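Local structure of 3-oxoacyl-(acyl-carrier protein) synthase II (1J3N) at residues G99-G103 and A140-A145; P292-I298 and V319-H323; R224-V228 and G302-P306. The protein catalyses, as a beta-ketoacyl synthase of fatty acid elongation, the condensation of an acyl chain with malonyl-ACP to give 3-oxoacyl-ACP. All coordinates share one frame; numbering follows the deposited sequence.

Contact 1: G99-G103 and A140-A145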
ATOM      1  N   GLY A  99     -14.415   6.941   3.835  1.00 21.80           N
ATOM      2  CA  GLY A  99     -13.013   6.690   3.571  1.00 18.11           C
ATOM      3  C   GLY A  99     -12.801   6.219   2.149  1.00 20.18           C
ATOM      4  O   GLY A  99     -13.757   5.886   1.436  1.00 18.59           O
ATOM      5  N   THR A 100     -11.538   6.196   1.738  1.00 20.43           N
ATOM      6  CA  THR A 100     -11.162   5.773   0.400  1.00 20.62           C
ATOM      7  C   THR A 100      -9.954   4.841   0.504  1.00 20.41           C
ATOM      8  O   THR A 100      -9.020   5.100   1.269  1.00 20.99           O
ATOM      9  CB  THR A 100     -10.808   6.994  -0.487  1.00 20.53           C
ATOM     10  OG1 THR A 100      -9.834   7.797   0.173  1.00 19.94           O
ATOM     11  CG2 THR A 100     -12.029   7.855  -0.745  1.00 23.09           C
ATOM     12  N   LEU A 101      -9.980   3.749  -0.254  1.00 20.62           N
ATOM     13  CA  LEU A 101      -8.891   2.786  -0.229  1.00 18.46           C
ATOM     14  C   LEU A 101      -8.861   1.982  -1.526  1.00 19.47           C
ATOM     15  O   LEU A 101      -9.328   0.842  -1.582  1.00 19.27           O
ATOM     16  CB  LEU A 101      -9.047   1.839   0.966  1.00 18.04           C
ATOM     17  CG  LEU A 101      -7.754   1.496   1.738  1.00 17.81           C
ATOM     18  CD1 LEU A 101      -8.067   0.487   2.841  1.00 17.48           C
ATOM     19  CD2 LEU A 101      -6.706   0.930   0.797  1.00 16.01           C
ATOM     20  N   VAL A 102      -8.318   2.589  -2.571  1.00 17.71           N
ATOM     21  CA  VAL A 102      -8.213   1.928  -3.865  1.00 19.87           C
ATOM     22  C   VAL A 102      -6.736   1.675  -4.106  1.00 19.47           C
ATOM     23  O   VAL A 102      -5.942   2.614  -4.205  1.00 19.83           O
ATOM     24  CB  VAL A 102      -8.790   2.804  -4.983  1.00 18.96           C
ATOM     25  CG1 VAL A 102      -8.713   2.069  -6.319  1.00 20.47           C
ATOM     26  CG2 VAL A 102     -10.242   3.142  -4.665  1.00 20.35           C
ATOM     27  N   GLY A 103      -6.362   0.402  -4.159  1.00 19.15           N
ATOM     28  CA  GLY A 103      -4.966   0.073  -4.367  1.00 19.13           C
ATOM     29  C   GLY A 103      -4.630  -0.152  -5.827  1.00 21.10           C
ATOM     30  O   GLY A 103      -5.505  -0.103  -6.694  1.00 19.49           O
ATOM     31  N   ALA A 140      -4.815   7.273  -6.606  1.00 18.89           N
ATOM     32  CA  ALA A 140      -6.148   6.815  -6.964  1.00 19.89           C
ATOM     33  C   ALA A 140      -7.055   7.144  -5.771  1.00 19.01           C
ATOM     34  O   ALA A 140      -8.123   7.729  -5.925  1.00 19.95           O
ATOM     35  CB  ALA A 140      -6.141   5.323  -7.233  1.00 22.16           C
ATOM     36  N   SER A 141      -6.619   6.770  -4.576  1.00 19.53           N
ATOM     37  CA  SER A 141      -7.379   7.069  -3.368  1.00 19.05           C
ATOM     38  C   SER A 141      -7.501   8.585  -3.192  1.00 19.66           C
ATOM     39  O   SER A 141      -8.596   9.113  -2.997  1.00 17.59           O
ATOM     40  CB  SER A 141      -6.694   6.469  -2.142  1.00 17.80           C
ATOM     41  OG  SER A 141      -6.883   5.064  -2.095  1.00 18.30           O
ATOM     42  N   ALA A 142      -6.369   9.275  -3.293  1.00 18.52           N
ATOM     43  CA  ALA A 142      -6.325  10.723  -3.141  1.00 18.33           C
ATOM     44  C   ALA A 142      -7.262  11.458  -4.091  1.00 19.47           C
ATOM     45  O   ALA A 142      -7.975  12.377  -3.682  1.00 19.08           O
ATOM     46  CB  ALA A 142      -4.897  11.224  -3.344  1.00 18.34           C
ATOM     47  N   HIS A 143      -7.253  11.077  -5.363  1.00 20.57           N
ATOM     48  CA  HIS A 143      -8.113  11.745  -6.323  1.00 20.76           C
ATOM     49  C   HIS A 143      -9.583  11.510  -6.060  1.00 20.93           C
ATOM     50  O   HIS A 143     -10.404  12.391  -6.300  1.00 18.13           O
ATOM     51  CB  HIS A 143      -7.745  11.334  -7.751  1.00 21.95           C
ATOM     52  CG  HIS A 143      -6.703  12.211  -8.361  1.00 21.08           C
ATOM     53  ND1 HIS A 143      -6.942  13.535  -8.668  1.00 21.30           N
ATOM     54  CD2 HIS A 143      -5.403  11.983  -8.655  1.00 19.56           C
ATOM     55  CE1 HIS A 143      -5.833  14.084  -9.126  1.00 20.70           C
ATOM     56  NE2 HIS A 143      -4.882  13.164  -9.126  1.00 23.19           N
ATOM     57  N   ILE A 144      -9.923  10.325  -5.556  1.00 21.87           N
ATOM     58  CA  ILE A 144     -11.315  10.033  -5.254  1.00 20.80           C
ATOM     59  C   ILE A 144     -11.757  10.868  -4.056  1.00 21.34           C
ATOM     60  O   ILE A 144     -12.858  11.430  -4.048  1.00 19.60           O
ATOM     61  CB  ILE A 144     -11.518   8.527  -4.966  1.00 21.40           C
ATOM     62  CG1 ILE A 144     -11.379   7.726  -6.275  1.00 22.17           C
ATOM     63  CG2 ILE A 144     -12.882   8.299  -4.343  1.00 21.32           C
ATOM     64  CD1 ILE A 144     -11.115   6.228  -6.075  1.00 20.87           C
ATOM     65  N   ALA A 145     -10.896  10.947  -3.042  1.00 22.13           N
ATOM     66  CA  ALA A 145     -11.191  11.730  -1.844  1.00 23.09           C
ATOM     67  C   ALA A 145     -11.350  13.208  -2.186  1.00 23.63           C
ATOM     68  O   ALA A 145     -12.228  13.893  -1.645  1.00 24.43           O
ATOM     69  CB  ALA A 145     -10.079  11.558  -0.817  1.00 22.50           C
TER
HETATM   70  O   HOH W   1      -4.416   4.729  -4.334  1.00 16.63           O
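The CG2 branch of V102 meets the end of I144, its CG2 lying 3.5 Å from I144 CD1. The two side chains cross at about a right angle. I144 uses its other branch against T100: its CG2 is 3.7 Å from T100 CG2, and there the side chains slide past each other in opposite directions. I144 thus touches both T100 and V102, one branch to each. A145 adds its CB beside the OG1 of T100.

The polar link comes from S141. Its OG accepts the backbone N-H of V102 at 2.9 Å, with an N-H...O angle of 164°. The OG stands beside its own backbone N, opposite the carbonyl carbon (chi1 -75°), and this carries it off the helix to the strand. It also donates to the carbonyl of S155. With an alanine here, the buried N-H of V102 would probably lose its acceptor across the contact, and the S155 carbonyl this donor. Water 1 makes a second bridge: it donates to V102 O at 2.6 Å and accepts from S141 N at 3.0 Å, serving an N-H near the start of the helix. T100 OG1 pairs instead with S154 OG.

This is buried helix-on-sheet packing in the thiolase-type fold. The segment axes come within 7.2 Å and run at 146°, closer to antiparallel than to perpendicular. Helix 70-86 touches I144 through L76 and A79. Strand 182-189 pairs in parallel with strand 98-103. L101 packs on helix 163-176, and A142 and A145 touch H399 and A262 of the second subunit.

Contact 2: P292-I298 and V319-H323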
ATOM      1  N   PRO A 292     -15.637 -25.110   6.782  1.00 32.68           N
ATOM      2  CA  PRO A 292     -15.391 -25.414   5.371  1.00 33.02           C
ATOM      3  C   PRO A 292     -16.629 -25.873   4.589  1.00 32.68           C
ATOM      4  O   PRO A 292     -16.809 -25.500   3.428  1.00 31.38           O
ATOM      5  CB  PRO A 292     -14.312 -26.491   5.444  1.00 33.73           C
ATOM      6  CG  PRO A 292     -13.531 -26.082   6.656  1.00 33.69           C
ATOM      7  CD  PRO A 292     -14.616 -25.741   7.640  1.00 31.20           C
ATOM      8  N   GLU A 293     -17.483 -26.671   5.226  1.00 33.73           N
ATOM      9  CA  GLU A 293     -18.685 -27.190   4.569  1.00 34.49           C
ATOM     10  C   GLU A 293     -19.798 -26.176   4.345  1.00 32.73           C
ATOM     11  O   GLU A 293     -20.779 -26.472   3.672  1.00 32.78           O
ATOM     12  CB  GLU A 293     -19.248 -28.386   5.346  1.00 36.25           C
ATOM     13  CG  GLU A 293     -19.027 -28.326   6.845  1.00 41.22           C
ATOM     14  CD  GLU A 293     -17.623 -28.754   7.235  1.00 44.42           C
ATOM     15  OE1 GLU A 293     -16.898 -27.939   7.847  1.00 47.69           O
ATOM     16  OE2 GLU A 293     -17.244 -29.907   6.932  1.00 46.47           O
ATOM     17  N   GLN A 294     -19.653 -24.983   4.903  1.00 33.52           N
ATOM     18  CA  GLN A 294     -20.666 -23.951   4.738  1.00 31.53           C
ATOM     19  C   GLN A 294     -20.431 -23.135   3.470  1.00 31.25           C
ATOM     20  O   GLN A 294     -21.257 -22.305   3.095  1.00 32.40           O
ATOM     21  CB  GLN A 294     -20.674 -23.030   5.954  1.00 32.04           C
ATOM     22  CG  GLN A 294     -21.264 -23.666   7.206  1.00 33.11           C
ATOM     23  CD  GLN A 294     -21.226 -22.728   8.387  1.00 32.01           C
ATOM     24  OE1 GLN A 294     -20.214 -22.617   9.076  1.00 33.04           O
ATOM     25  NE2 GLN A 294     -22.328 -22.033   8.622  1.00 32.73           N
ATOM     26  N   VAL A 295     -19.299 -23.372   2.819  1.00 28.91           N
ATOM     27  CA  VAL A 295     -18.961 -22.658   1.594  1.00 27.62           C
ATOM     28  C   VAL A 295     -19.426 -23.461   0.388  1.00 26.71           C
ATOM     29  O   VAL A 295     -19.201 -24.668   0.321  1.00 26.75           O
ATOM     30  CB  VAL A 295     -17.429 -22.420   1.484  1.00 25.79           C
ATOM     31  CG1 VAL A 295     -17.081 -21.804   0.129  1.00 28.66           C
ATOM     32  CG2 VAL A 295     -16.973 -21.506   2.606  1.00 27.15           C
ATOM     33  N   GLY A 296     -20.082 -22.786  -0.551  1.00 24.74           N
ATOM     34  CA  GLY A 296     -20.563 -23.447  -1.751  1.00 25.04           C
ATOM     35  C   GLY A 296     -19.914 -22.947  -3.031  1.00 24.82           C
ATOM     36  O   GLY A 296     -20.044 -23.575  -4.082  1.00 25.08           O
ATOM     37  N   TYR A 297     -19.213 -21.819  -2.948  1.00 24.10           N
ATOM     38  CA  TYR A 297     -18.537 -21.246  -4.112  1.00 25.52           C
ATOM     39  C   TYR A 297     -17.187 -20.607  -3.783  1.00 24.29           C
ATOM     40  O   TYR A 297     -17.023 -19.996  -2.729  1.00 23.42           O
ATOM     41  CB  TYR A 297     -19.423 -20.181  -4.772  1.00 24.79           C
ATOM     42  CG  TYR A 297     -18.753 -19.463  -5.924  1.00 25.95           C
ATOM     43  CD1 TYR A 297     -18.219 -20.181  -6.994  1.00 25.96           C
ATOM     44  CD2 TYR A 297     -18.673 -18.065  -5.962  1.00 25.23           C
ATOM     45  CE1 TYR A 297     -17.629 -19.537  -8.074  1.00 26.55           C
ATOM     46  CE2 TYR A 297     -18.077 -17.405  -7.045  1.00 26.64           C
ATOM     47  CZ  TYR A 297     -17.562 -18.154  -8.097  1.00 27.19           C
ATOM     48  OH  TYR A 297     -17.006 -17.538  -9.198  1.00 29.86           O
ATOM     49  N   ILE A 298     -16.229 -20.761  -4.697  1.00 24.33           N
ATOM     50  CA  ILE A 298     -14.907 -20.172  -4.545  1.00 23.45           C
ATOM     51  C   ILE A 298     -14.490 -19.502  -5.837  1.00 23.64           C
ATOM     52  O   ILE A 298     -14.317 -20.173  -6.859  1.00 27.27           O
ATOM     53  CB  ILE A 298     -13.814 -21.211  -4.217  1.00 23.54           C
ATOM     54  CG1 ILE A 298     -14.108 -21.907  -2.886  1.00 23.56           C
ATOM     55  CG2 ILE A 298     -12.462 -20.518  -4.141  1.00 21.29           C
ATOM     56  CD1 ILE A 298     -13.013 -22.883  -2.453  1.00 25.82           C
ATOM     57  N   VAL A 319      -7.946 -27.664   2.611  1.00 32.95           N
ATOM     58  CA  VAL A 319      -8.807 -26.955   3.554  1.00 30.65           C
ATOM     59  C   VAL A 319     -10.240 -27.478   3.593  1.00 29.51           C
ATOM     60  O   VAL A 319     -10.884 -27.456   4.635  1.00 28.92           O
ATOM     61  CB  VAL A 319      -8.870 -25.443   3.223  1.00 31.12           C
ATOM     62  CG1 VAL A 319      -9.738 -24.722   4.239  1.00 30.46           C
ATOM     63  CG2 VAL A 319      -7.474 -24.855   3.206  1.00 30.70           C
ATOM     64  N   PHE A 320     -10.740 -27.953   2.459  1.00 29.94           N
ATOM     65  CA  PHE A 320     -12.116 -28.431   2.402  1.00 30.69           C
ATOM     66  C   PHE A 320     -12.301 -29.952   2.388  1.00 31.10           C
ATOM     67  O   PHE A 320     -13.427 -30.439   2.431  1.00 29.52           O
ATOM     68  CB  PHE A 320     -12.816 -27.787   1.203  1.00 28.71           C
ATOM     69  CG  PHE A 320     -12.962 -26.289   1.331  1.00 29.52           C
ATOM     70  CD1 PHE A 320     -14.016 -25.736   2.054  1.00 29.54           C
ATOM     71  CD2 PHE A 320     -12.035 -25.433   0.747  1.00 29.55           C
ATOM     72  CE1 PHE A 320     -14.146 -24.355   2.192  1.00 29.60           C
ATOM     73  CE2 PHE A 320     -12.155 -24.052   0.881  1.00 28.76           C
ATOM     74  CZ  PHE A 320     -13.216 -23.513   1.606  1.00 28.06           C
ATOM     75  N   GLY A 321     -11.196 -30.689   2.338  1.00 31.96           N
ATOM     76  CA  GLY A 321     -11.264 -32.144   2.344  1.00 35.04           C
ATOM     77  C   GLY A 321     -12.428 -32.775   1.597  1.00 36.21           C
ATOM     78  O   GLY A 321     -12.593 -32.561   0.398  1.00 36.47           O
ATOM     79  N   ASP A 322     -13.234 -33.557   2.311  1.00 37.60           N
ATOM     80  CA  ASP A 322     -14.382 -34.241   1.721  1.00 38.89           C
ATOM     81  C   ASP A 322     -15.351 -33.282   1.047  1.00 38.55           C
ATOM     82  O   ASP A 322     -16.105 -33.674   0.151  1.00 38.77           O
ATOM     83  CB  ASP A 322     -15.157 -35.025   2.789  1.00 41.89           C
ATOM     84  CG  ASP A 322     -14.308 -36.068   3.491  1.00 45.24           C
ATOM     85  OD1 ASP A 322     -13.682 -36.898   2.796  1.00 46.11           O
ATOM     86  OD2 ASP A 322     -14.279 -36.064   4.745  1.00 45.68           O
ATOM     87  N   HIS A 323     -15.334 -32.026   1.477  1.00 36.36           N
ATOM     88  CA  HIS A 323     -16.241 -31.028   0.924  1.00 35.80           C
ATOM     89  C   HIS A 323     -15.807 -30.431  -0.411  1.00 35.61           C
ATOM     90  O   HIS A 323     -16.641 -29.963  -1.189  1.00 33.95           O
ATOM     91  CB  HIS A 323     -16.448 -29.898   1.926  1.00 34.90           C
ATOM     92  CG  HIS A 323     -17.513 -28.933   1.519  1.00 34.95           C
ATOM     93  ND1 HIS A 323     -18.849 -29.270   1.493  1.00 34.13           N
ATOM     94  CD2 HIS A 323     -17.439 -27.650   1.089  1.00 34.55           C
ATOM     95  CE1 HIS A 323     -19.553 -28.238   1.063  1.00 35.08           C
ATOM     96  NE2 HIS A 323     -18.721 -27.242   0.811  1.00 33.77           N
TER
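H323 gives the one hydrogen bond between the segments. Its NE2 donates to V295 O at 2.7 Å, with an N-H...O angle of 163°. The carbonyl points almost straight at the donor, and the oxygen lies close to the imidazole plane. NE2 therefore carries a proton. CG of H323 is turned anti to its backbone N (chi1 -172°), which sends the ring toward the V295 carbonyl. The backbone N of H323 is bonded to F320 O.

The same ring makes a CH-pi contact. The CA of E293 sits over one face, 3.5 Å from the centroid and almost on the ring normal. Gripped at an edge and covered on that face, the imidazole has little freedom to turn.

These residues belong to a beta-alpha-beta crossover, made of strand 297-299, helix 306-324 and strand 328-330, the two strands running parallel in the sheet. The contact joins the C-terminal part of helix 306-324 to the 3-10 turn 292-294 and to the strand that opens the unit.

Apolar packing centres on F320. P292 CB is 3.5 Å from its CD1. I298 CD1 reaches CE2 at 3.6 Å, its side chain coming from the opposite direction. V295 crosses at about a right angle and brings its CB to 3.9 Å from CE1. L327 and L390 also touch the ring.

Carbonyl contacts complete the join. P292 O lies at the edge of the F320 ring, 3.1 Å from CD1. It is also 3.2 Å from CD2 of H323, and it takes a weak backbone bond from V295 N. V319 O meets P292 CG at 3.6 Å.

Contact 3: R224-V228 and G302-P306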
ATOM      1  N   ARG A 224      -2.757 -25.019 -20.362  1.00 27.49           N
ATOM      2  CA  ARG A 224      -2.546 -23.688 -19.779  1.00 27.91           C
ATOM      3  C   ARG A 224      -1.059 -23.301 -19.816  1.00 28.08           C
ATOM      4  O   ARG A 224      -0.206 -24.067 -19.375  1.00 27.97           O
ATOM      5  CB  ARG A 224      -3.080 -23.661 -18.344  1.00 24.06           C
ATOM      6  CG  ARG A 224      -2.447 -24.670 -17.383  1.00 26.36           C
ATOM      7  CD  ARG A 224      -3.179 -24.642 -16.038  1.00 22.24           C
ATOM      8  NE  ARG A 224      -2.494 -25.343 -14.955  1.00 25.57           N
ATOM      9  CZ  ARG A 224      -2.652 -26.633 -14.655  1.00 29.33           C
ATOM     10  NH1 ARG A 224      -3.478 -27.391 -15.364  1.00 28.90           N
ATOM     11  NH2 ARG A 224      -1.996 -27.164 -13.629  1.00 26.87           N
ATOM     12  N   ASP A 225      -0.752 -22.109 -20.332  1.00 28.41           N
ATOM     13  CA  ASP A 225       0.642 -21.678 -20.463  1.00 28.26           C
ATOM     14  C   ASP A 225       0.975 -20.250 -20.017  1.00 27.51           C
ATOM     15  O   ASP A 225       1.771 -19.575 -20.672  1.00 27.08           O
ATOM     16  CB  ASP A 225       1.077 -21.834 -21.921  1.00 30.20           C
ATOM     17  CG  ASP A 225       0.496 -20.749 -22.825  1.00 33.44           C
ATOM     18  OD1 ASP A 225      -0.740 -20.547 -22.803  1.00 34.91           O
ATOM     19  OD2 ASP A 225       1.274 -20.099 -23.558  1.00 29.70           O
ATOM     20  N   GLY A 226       0.393 -19.790 -18.912  1.00 25.99           N
ATOM     21  CA  GLY A 226       0.672 -18.440 -18.455  1.00 24.78           C
ATOM     22  C   GLY A 226      -0.567 -17.572 -18.549  1.00 25.99           C
ATOM     23  O   GLY A 226      -1.504 -17.905 -19.278  1.00 23.86           O
ATOM     24  N   PHE A 227      -0.583 -16.450 -17.834  1.00 27.31           N
ATOM     25  CA  PHE A 227      -1.760 -15.598 -17.863  1.00 26.90           C
ATOM     26  C   PHE A 227      -1.773 -14.527 -18.947  1.00 27.15           C
ATOM     27  O   PHE A 227      -0.806 -14.357 -19.697  1.00 24.40           O
ATOM     28  CB  PHE A 227      -2.019 -14.985 -16.467  1.00 28.18           C
ATOM     29  CG  PHE A 227      -1.021 -13.949 -16.037  1.00 28.95           C
ATOM     30  CD1 PHE A 227      -1.109 -12.641 -16.500  1.00 31.02           C
ATOM     31  CD2 PHE A 227      -0.021 -14.269 -15.126  1.00 31.36           C
ATOM     32  CE1 PHE A 227      -0.222 -11.667 -16.058  1.00 29.46           C
ATOM     33  CE2 PHE A 227       0.868 -13.304 -14.682  1.00 31.87           C
ATOM     34  CZ  PHE A 227       0.766 -11.998 -15.151  1.00 31.89           C
ATOM     35  N   VAL A 228      -2.907 -13.844 -19.052  1.00 26.14           N
ATOM     36  CA  VAL A 228      -3.085 -12.778 -20.028  1.00 27.86           C
ATOM     37  C   VAL A 228      -3.262 -11.520 -19.199  1.00 26.90           C
ATOM     38  O   VAL A 228      -3.996 -11.525 -18.210  1.00 24.37           O
ATOM     39  CB  VAL A 228      -4.348 -13.006 -20.896  1.00 26.29           C
ATOM     40  CG1 VAL A 228      -4.500 -11.875 -21.918  1.00 25.64           C
ATOM     41  CG2 VAL A 228      -4.249 -14.342 -21.608  1.00 27.25           C
ATOM     42  N   GLY A 302      -6.882 -18.703  -9.953  1.00 26.56           N
ATOM     43  CA  GLY A 302      -6.629 -19.336 -11.240  1.00 26.13           C
ATOM     44  C   GLY A 302      -6.248 -18.415 -12.380  1.00 25.41           C
ATOM     45  O   GLY A 302      -7.106 -17.984 -13.151  1.00 26.40           O
ATOM     46  N   THR A 303      -4.956 -18.133 -12.503  1.00 26.02           N
ATOM     47  CA  THR A 303      -4.468 -17.239 -13.549  1.00 27.13           C
ATOM     48  C   THR A 303      -4.104 -17.974 -14.832  1.00 28.19           C
ATOM     49  O   THR A 303      -3.753 -17.346 -15.832  1.00 29.54           O
ATOM     50  CB  THR A 303      -3.243 -16.461 -13.064  1.00 27.24           C
ATOM     51  OG1 THR A 303      -2.137 -17.361 -12.907  1.00 29.21           O
ATOM     52  CG2 THR A 303      -3.545 -15.793 -11.716  1.00 25.16           C
ATOM     53  N   SER A 304      -4.194 -19.301 -14.789  1.00 28.73           N
ATOM     54  CA  SER A 304      -3.890 -20.175 -15.919  1.00 29.43           C
ATOM     55  C   SER A 304      -2.402 -20.505 -16.036  1.00 29.61           C
ATOM     56  O   SER A 304      -1.819 -20.444 -17.126  1.00 28.73           O
ATOM     57  CB  SER A 304      -4.393 -19.560 -17.234  1.00 30.63           C
ATOM     58  OG  SER A 304      -4.339 -20.502 -18.290  1.00 31.66           O
ATOM     59  N   THR A 305      -1.788 -20.851 -14.907  1.00 28.51           N
ATOM     60  CA  THR A 305      -0.377 -21.215 -14.892  1.00 26.77           C
ATOM     61  C   THR A 305      -0.259 -22.630 -14.340  1.00 27.05           C
ATOM     62  O   THR A 305      -1.019 -23.031 -13.461  1.00 24.02           O
ATOM     63  CB  THR A 305       0.472 -20.274 -14.004  1.00 27.61           C
ATOM     64  OG1 THR A 305       0.113 -20.464 -12.633  1.00 27.64           O
ATOM     65  CG2 THR A 305       0.249 -18.811 -14.393  1.00 25.65           C
ATOM     66  N   PRO A 306       0.692 -23.413 -14.867  1.00 28.32           N
ATOM     67  CA  PRO A 306       0.888 -24.790 -14.404  1.00 28.14           C
ATOM     68  C   PRO A 306       1.000 -24.921 -12.880  1.00 27.74           C
ATOM     69  O   PRO A 306       0.150 -25.547 -12.242  1.00 28.53           O
ATOM     70  CB  PRO A 306       2.168 -25.207 -15.119  1.00 26.12           C
ATOM     71  CG  PRO A 306       2.060 -24.487 -16.420  1.00 27.78           C
ATOM     72  CD  PRO A 306       1.586 -23.107 -15.999  1.00 26.80           C
TER
HETATM   73  O   HOH W   2      -2.905 -20.093 -20.312  1.00 17.39           O
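R224 reaches over the residues that lead into helix 306-324. In this thiolase-type fold G302-T305 is the Gly-Thr-Ser-Thr run that in beta-ketoacyl synthases follows a conserved histidine, so the contact probably lies near the active site. CB of R224 touches S304 OG at 3.4 Å. CG is wedged between the backbone N and the carbonyl carbon (chi1 59°), and from there the chain runs extended to NE. CD passes T305 O. NE then donates to T305 O at 3.1 Å, from well above the carbonyl plane and not on a lone pair. NH2 donates to P306 O at 3.0 Å, nearly straight at 168°, in the carbonyl plane and on a lone pair. Both oxygens lie near the guanidinium plane, so the group meets the helix start edge-on, and the two bonds fix the turn of its plane. NH1 turns to other partners, a salt bridge to D370 and a bond to T221 O. T305 is the N-cap of the helix, and D309 accepts the N-H groups of S304 and T305.

The backbones also meet. G226 N donates to S304 O at 2.9 Å. The backbone angles of G226 would jam a CB against the preceding carbonyl, which calls for glycine. Water 2 accepts from D225 N at 2.9 Å. It also lies within bonding distance of G226 O and S304 OG, but has more acceptors around it than protons to give. S304 OG accepts from R218 N.

F227 sends its ring away to meet that of H338, while its CB lies 3.0 Å from T303 O.

How the contacts relate
From the N terminus, contact 1 comes first. It closes a largely helical loop between strand 98-103 and helix 139-148, well before the other two begin. Contact 3 opens at 224-228 and contact 2 at 292-298. Contact 3 then closes at 302-306 and contact 2 at 319-323, so these two cross and neither nests in the other. They share helix 306-324: contact 3 sits at its start and contact 2 near its end. Contact 3 links the N-terminal and C-terminal beta-ketoacyl synthase regions. Contacts 1 and 2 reach the same beta-sheet on opposite sides of the chain's centre, about 34 Å apart between centres.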